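Long-range contact in cytochrome c-552 (Thiobacillus ferrooxidans, PDB 1H1O), which carries electrons in the periplasm as a diheme, high-potential c-type cytochrome of the c4 class: residues R34-E44 with A80-Q91. Numbering follows the deposited sequence.
With HEM (protoporphyrin IX containing Fe), chain D.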
loop_
_atom_site.group_PDB
_atom_site.type_symbol
_atom_site.label_atom_id
_atom_site.label_comp_id
_atom_site.label_asym_id
_atom_site.label_seq_id
_atom_site.Cartn_x
_atom_site.Cartn_y
_atom_site.Cartn_z
ATOM N N ARG A 34 -1.155 2.540 -6.267
ATOM C CA ARG A 34 -0.573 3.731 -6.843
ATOM C C ARG A 34 0.825 3.738 -6.240
ATOM O O ARG A 34 1.028 3.249 -5.129
ATOM C CB ARG A 34 -1.380 4.956 -6.417
ATOM C CG ARG A 34 -2.792 4.904 -6.987
ATOM C CD ARG A 34 -3.650 6.053 -6.532
ATOM N NE ARG A 34 -4.984 5.935 -7.109
ATOM C CZ ARG A 34 -6.108 5.982 -6.405
ATOM N NH1 ARG A 34 -6.053 6.142 -5.086
ATOM N NH2 ARG A 34 -7.280 5.886 -7.016
ATOM N N LEU A 35 1.789 4.275 -6.971
ATOM C CA LEU A 35 3.166 4.299 -6.503
ATOM C C LEU A 35 3.707 5.695 -6.282
ATOM O O LEU A 35 4.700 5.869 -5.571
ATOM C CB LEU A 35 4.060 3.582 -7.509
ATOM C CG LEU A 35 3.596 2.170 -7.855
ATOM C CD1 LEU A 35 4.595 1.526 -8.824
ATOM C CD2 LEU A 35 3.467 1.364 -6.572
ATOM N N ALA A 36 3.067 6.676 -6.912
ATOM C CA ALA A 36 3.478 8.069 -6.804
ATOM C C ALA A 36 3.681 8.539 -5.353
ATOM O O ALA A 36 2.783 8.433 -4.513
ATOM C CB ALA A 36 2.454 8.962 -7.498
ATOM N N GLY A 37 4.871 9.047 -5.065
ATOM C CA GLY A 37 5.138 9.551 -3.733
ATOM C C GLY A 37 5.397 8.523 -2.654
ATOM O O GLY A 37 5.622 8.890 -1.500
ATOM N N GLN A 38 5.362 7.239 -3.001
ATOM C CA GLN A 38 5.624 6.208 -2.006
ATOM C C GLN A 38 7.092 6.406 -1.630
ATOM O O GLN A 38 7.903 6.803 -2.470
ATOM C CB GLN A 38 5.400 4.818 -2.599
ATOM C CG GLN A 38 5.410 3.686 -1.574
ATOM C CD GLN A 38 4.495 3.977 -0.385
ATOM O OE1 GLN A 38 4.935 4.521 0.627
ATOM N NE2 GLN A 38 3.209 3.644 -0.521
ATOM N N HIS A 39 7.438 6.145 -0.378
ATOM C CA HIS A 39 8.814 6.343 0.064
ATOM C C HIS A 39 9.794 5.388 -0.603
ATOM O O HIS A 39 9.495 4.210 -0.820
ATOM C CB HIS A 39 8.880 6.230 1.584
ATOM C CG HIS A 39 7.920 7.140 2.279
ATOM N ND1 HIS A 39 7.954 8.508 2.122
ATOM C CD2 HIS A 39 6.854 6.876 3.072
ATOM C CE1 HIS A 39 6.947 9.049 2.785
ATOM N NE2 HIS A 39 6.264 8.080 3.369
ATOM N N LYS A 40 10.963 5.923 -0.938
ATOM C CA LYS A 40 12.012 5.173 -1.612
ATOM C C LYS A 40 12.311 3.833 -0.953
ATOM O O LYS A 40 12.184 2.780 -1.573
ATOM C CB LYS A 40 13.289 6.021 -1.692
ATOM C CG LYS A 40 13.156 7.247 -2.602
ATOM C CD LYS A 40 14.460 8.039 -2.724
ATOM C CE LYS A 40 14.707 8.946 -1.519
ATOM N NZ LYS A 40 13.715 10.057 -1.463
ATOM N N SER A 41 12.713 3.876 0.309
ATOM C CA SER A 41 13.037 2.659 1.032
ATOM C C SER A 41 11.898 1.658 0.968
ATOM O O SER A 41 12.132 0.460 0.887
ATOM C CB SER A 41 13.344 2.982 2.488
ATOM O OG SER A 41 12.351 3.860 2.993
ATOM N N TYR A 42 10.665 2.134 1.019
ATOM C CA TYR A 42 9.559 1.199 0.964
ATOM C C TYR A 42 9.483 0.535 -0.415
ATOM O O TYR A 42 9.452 -0.701 -0.525
ATOM C CB TYR A 42 8.231 1.888 1.252
ATOM C CG TYR A 42 7.096 0.899 1.180
ATOM C CD1 TYR A 42 6.877 -0.002 2.216
ATOM C CD2 TYR A 42 6.268 0.832 0.059
ATOM C CE1 TYR A 42 5.872 -0.939 2.145
ATOM C CE2 TYR A 42 5.247 -0.104 -0.020
ATOM C CZ TYR A 42 5.055 -0.987 1.031
ATOM O OH TYR A 42 4.032 -1.901 1.009
ATOM N N MET A 43 9.446 1.367 -1.454
ATOM C CA MET A 43 9.373 0.889 -2.833
ATOM C C MET A 43 10.467 -0.132 -3.022
ATOM O O MET A 43 10.244 -1.246 -3.506
ATOM C CB MET A 43 9.617 2.040 -3.814
ATOM C CG MET A 43 8.567 3.120 -3.822
ATOM S SD MET A 43 6.988 2.486 -4.407
ATOM C CE MET A 43 7.177 2.718 -6.236
ATOM N N GLU A 44 11.663 0.272 -2.623
ATOM C CA GLU A 44 12.845 -0.552 -2.751
ATOM C C GLU A 44 12.659 -1.877 -2.044
ATOM O O GLU A 44 12.965 -2.930 -2.602
ATOM C CB GLU A 44 14.034 0.188 -2.163
ATOM C CG GLU A 44 15.354 -0.081 -2.837
ATOM C CD GLU A 44 16.472 0.707 -2.192
ATOM O OE1 GLU A 44 16.964 0.263 -1.133
ATOM O OE2 GLU A 44 16.843 1.778 -2.731
ATOM N N ALA A 80 12.483 3.037 -7.559
ATOM C CA ALA A 80 12.028 3.491 -6.252
ATOM C C ALA A 80 12.095 5.009 -6.226
ATOM O O ALA A 80 11.149 5.689 -5.815
ATOM C CB ALA A 80 12.915 2.908 -5.162
ATOM N N ASP A 81 13.223 5.532 -6.696
ATOM C CA ASP A 81 13.448 6.967 -6.736
ATOM C C ASP A 81 12.419 7.653 -7.628
ATOM O O ASP A 81 11.787 8.642 -7.240
ATOM C CB ASP A 81 14.854 7.252 -7.275
ATOM C CG ASP A 81 15.558 8.341 -6.500
ATOM O OD1 ASP A 81 15.993 8.062 -5.361
ATOM O OD2 ASP A 81 15.669 9.473 -7.022
ATOM N N TYR A 82 12.262 7.109 -8.831
ATOM C CA TYR A 82 11.337 7.659 -9.811
ATOM C C TYR A 82 9.915 7.849 -9.302
ATOM O O TYR A 82 9.384 8.959 -9.335
ATOM C CB TYR A 82 11.296 6.774 -11.057
ATOM C CG TYR A 82 10.328 7.288 -12.090
ATOM C CD1 TYR A 82 10.608 8.440 -12.817
ATOM C CD2 TYR A 82 9.107 6.655 -12.300
ATOM C CE1 TYR A 82 9.701 8.953 -13.722
ATOM C CE2 TYR A 82 8.185 7.158 -13.207
ATOM C CZ TYR A 82 8.487 8.308 -13.914
ATOM O OH TYR A 82 7.571 8.822 -14.803
ATOM N N PHE A 83 9.289 6.767 -8.850
ATOM C CA PHE A 83 7.919 6.863 -8.369
ATOM C C PHE A 83 7.800 7.704 -7.108
ATOM O O PHE A 83 6.804 8.399 -6.922
ATOM C CB PHE A 83 7.328 5.464 -8.139
ATOM C CG PHE A 83 7.209 4.642 -9.403
ATOM C CD1 PHE A 83 8.114 3.629 -9.679
ATOM C CD2 PHE A 83 6.227 4.926 -10.340
ATOM C CE1 PHE A 83 8.043 2.910 -10.880
ATOM C CE2 PHE A 83 6.151 4.218 -11.533
ATOM C CZ PHE A 83 7.060 3.209 -11.804
ATOM N N ASN A 84 8.814 7.643 -6.244
ATOM C CA ASN A 84 8.796 8.425 -5.014
ATOM C C ASN A 84 8.673 9.904 -5.354
ATOM O O ASN A 84 8.003 10.654 -4.647
ATOM C CB ASN A 84 10.077 8.182 -4.199
ATOM C CG ASN A 84 10.207 9.129 -2.992
ATOM O OD1 ASN A 84 9.304 9.226 -2.157
ATOM N ND2 ASN A 84 11.342 9.821 -2.902
ATOM N N ALA A 85 9.310 10.309 -6.451
ATOM C CA ALA A 85 9.285 11.700 -6.892
ATOM C C ALA A 85 8.057 12.067 -7.716
ATOM O O ALA A 85 7.707 13.238 -7.803
ATOM C CB ALA A 85 10.553 12.017 -7.683
ATOM N N GLN A 86 7.405 11.075 -8.318
ATOM C CA GLN A 86 6.220 11.327 -9.140
ATOM C C GLN A 86 5.267 12.338 -8.545
ATOM O O GLN A 86 5.065 12.378 -7.335
ATOM C CB GLN A 86 5.421 10.050 -9.375
ATOM C CG GLN A 86 5.818 9.238 -10.582
ATOM C CD GLN A 86 4.625 8.479 -11.163
ATOM O OE1 GLN A 86 3.940 8.973 -12.060
ATOM N NE2 GLN A 86 4.362 7.287 -10.637
ATOM N N LYS A 87 4.673 13.145 -9.412
ATOM C CA LYS A 87 3.704 14.149 -9.002
ATOM C C LYS A 87 2.547 14.075 -9.994
ATOM O O LYS A 87 2.765 13.901 -11.190
ATOM C CB LYS A 87 4.321 15.548 -9.036
ATOM C CG LYS A 87 5.536 15.727 -8.146
ATOM C CD LYS A 87 5.203 15.608 -6.676
ATOM C CE LYS A 87 6.466 15.780 -5.851
ATOM N NZ LYS A 87 6.219 15.540 -4.409
ATOM N N PRO A 88 1.302 14.204 -9.507
ATOM C CA PRO A 88 0.981 14.410 -8.090
ATOM C C PRO A 88 1.078 13.087 -7.341
ATOM O O PRO A 88 0.760 12.033 -7.899
ATOM C CB PRO A 88 -0.469 14.914 -8.123
ATOM C CG PRO A 88 -0.746 15.228 -9.587
ATOM C CD PRO A 88 0.078 14.226 -10.323
ATOM N N PRO A 89 1.540 13.119 -6.076
ATOM C CA PRO A 89 1.647 11.883 -5.291
ATOM C C PRO A 89 0.281 11.206 -5.285
ATOM O O PRO A 89 -0.725 11.862 -5.537
ATOM C CB PRO A 89 2.070 12.378 -3.910
ATOM C CG PRO A 89 1.582 13.822 -3.883
ATOM C CD PRO A 89 1.935 14.285 -5.271
ATOM N N MET A 90 0.242 9.906 -5.009
ATOM C CA MET A 90 -1.022 9.172 -5.013
ATOM C C MET A 90 -2.138 9.943 -4.318
ATOM O O MET A 90 -2.011 10.346 -3.160
ATOM C CB MET A 90 -0.848 7.803 -4.367
ATOM C CG MET A 90 -0.464 7.849 -2.923
ATOM S SD MET A 90 -0.125 6.185 -2.371
ATOM C CE MET A 90 1.489 5.865 -3.178
ATOM N N GLN A 91 -3.234 10.140 -5.047
ATOM C CA GLN A 91 -4.373 10.889 -4.542
ATOM C C GLN A 91 -5.675 10.144 -4.712
ATOM O O GLN A 91 -5.799 9.263 -5.551
ATOM C CB GLN A 91 -4.550 12.199 -5.302
ATOM C CG GLN A 91 -3.430 13.194 -5.241
ATOM C CD GLN A 91 -3.909 14.537 -5.738
ATOM O OE1 GLN A 91 -4.668 14.606 -6.702
ATOM N NE2 GLN A 91 -3.480 15.613 -5.084
HETATM C CHA HEM D . 2.628 -3.721 -6.526
HETATM C CHB HEM D . 6.570 -1.739 -8.417
HETATM C CHC HEM D . 5.209 -3.286 -12.774
HETATM C CHD HEM D . 1.245 -5.151 -10.928
HETATM C C1A HEM D . 3.838 -3.035 -6.642
HETATM C C2A HEM D . 4.590 -2.457 -5.548
HETATM C C3A HEM D . 5.706 -1.890 -6.086
HETATM C C4A HEM D . 5.619 -2.136 -7.510
HETATM C CMA HEM D . 6.840 -1.158 -5.412
HETATM C CAA HEM D . 4.182 -2.499 -4.094
HETATM C CBA HEM D . 3.421 -1.230 -3.649
HETATM C CGA HEM D . 2.989 -1.232 -2.301
HETATM O O1A HEM D . 2.205 -0.270 -1.979
HETATM O O2A HEM D . 3.318 -2.093 -1.461
HETATM C C1B HEM D . 6.534 -1.995 -9.774
HETATM C C2B HEM D . 7.586 -1.594 -10.677
HETATM C C3B HEM D . 7.223 -2.053 -11.908
HETATM C C4B HEM D . 5.932 -2.698 -11.744
HETATM C CMB HEM D . 8.827 -0.836 -10.242
HETATM C CAB HEM D . 7.960 -1.962 -13.220
HETATM C CBB HEM D . 9.344 -2.667 -13.239
HETATM C C1C HEM D . 4.008 -3.917 -12.664
HETATM C C2C HEM D . 3.291 -4.522 -13.760
HETATM C C3C HEM D . 2.171 -5.055 -13.210
HETATM C C4C HEM D . 2.207 -4.765 -11.822
HETATM C CMC HEM D . 3.790 -4.514 -15.180
HETATM C CAC HEM D . 1.034 -5.849 -13.876
HETATM C CBC HEM D . 1.521 -7.117 -14.638
HETATM C C1D HEM D . 1.262 -4.923 -9.560
HETATM C C2D HEM D . 0.228 -5.395 -8.661
HETATM C C3D HEM D . 0.634 -5.017 -7.435
HETATM C C4D HEM D . 1.892 -4.286 -7.585
HETATM C CMD HEM D . -0.993 -6.169 -9.097
HETATM C CAD HEM D . 0.002 -5.280 -6.111
HETATM C CBD HEM D . 0.382 -6.822 -5.809
HETATM C CGD HEM D . 0.370 -7.232 -4.468
HETATM O O1D HEM D . -0.689 -7.139 -3.821
HETATM O O2D HEM D . 1.393 -7.734 -3.918
HETATM N NA HEM D . 4.471 -2.833 -7.826
HETATM N NB HEM D . 5.523 -2.669 -10.431
HETATM N NC HEM D . 3.320 -4.074 -11.475
HETATM N ND HEM D . 2.254 -4.253 -8.893
HETATM FE FE HEM D . 3.867 -3.438 -9.667
#
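Leu35 lays its CD1 methyl squarely over one face of the Phe83 ring, 3.9 Å from the ring centroid, and the same methyl rests on the porphyrin face near CHB. With CG anti to the carbonyl carbon (chi1 -53°), the branched leucine can spread both methyls over the porphyrin, and CD2 lies against the propionate arm. Across the ring, Tyr82 CD2 covers the other face, and CE1 of Phe83 meets heme CMB. Met43 approaches obliquely: its flexible thioether bends twice, bringing CE to 3.3 Å from Phe83 CB and SD to 3.8 Å from heme CMA. Replacing Phe83 by alanine is likely to open a gap beside heme CMB and leave the methyls of Leu35 and Met43 without the side chain they rest on. Where helix segments 40-44 and 80-85 cross at 130°, Ala80 is small enough for its CB to meet Met43 CB at 3.7 Å.

Backbone bonds fasten the type II turn Leu35–Gln38. Gly37 N donates to Phe83 O at the helix end (2.8 Å), and Met90 N gives an almost straight bond to Ala36 O (176°), approaching from above the carbonyl plane. Gly37 suits its place because phi is positive and a CB would collide with Pro89 CB. Met90, unbranched, curls its CE between Ala36 O and Arg34 O. Arg34 packs its CB against Met90 CB, its guanidinium held under Gln91 O by a salt bridge to Asp26 and a hydrogen bond to Gly138 O.

The solvent side is looser: Lys40 runs alongside Asp81, its aliphatic CD 3.1 Å from Asp81 OD1, but NZ stays 4.9 Å from that oxygen. Helix 73-85 packed on the loop and helix 40-51 to cover one heme face and the methyl-bearing rim beside it is characteristic of the class I cytochrome c fold.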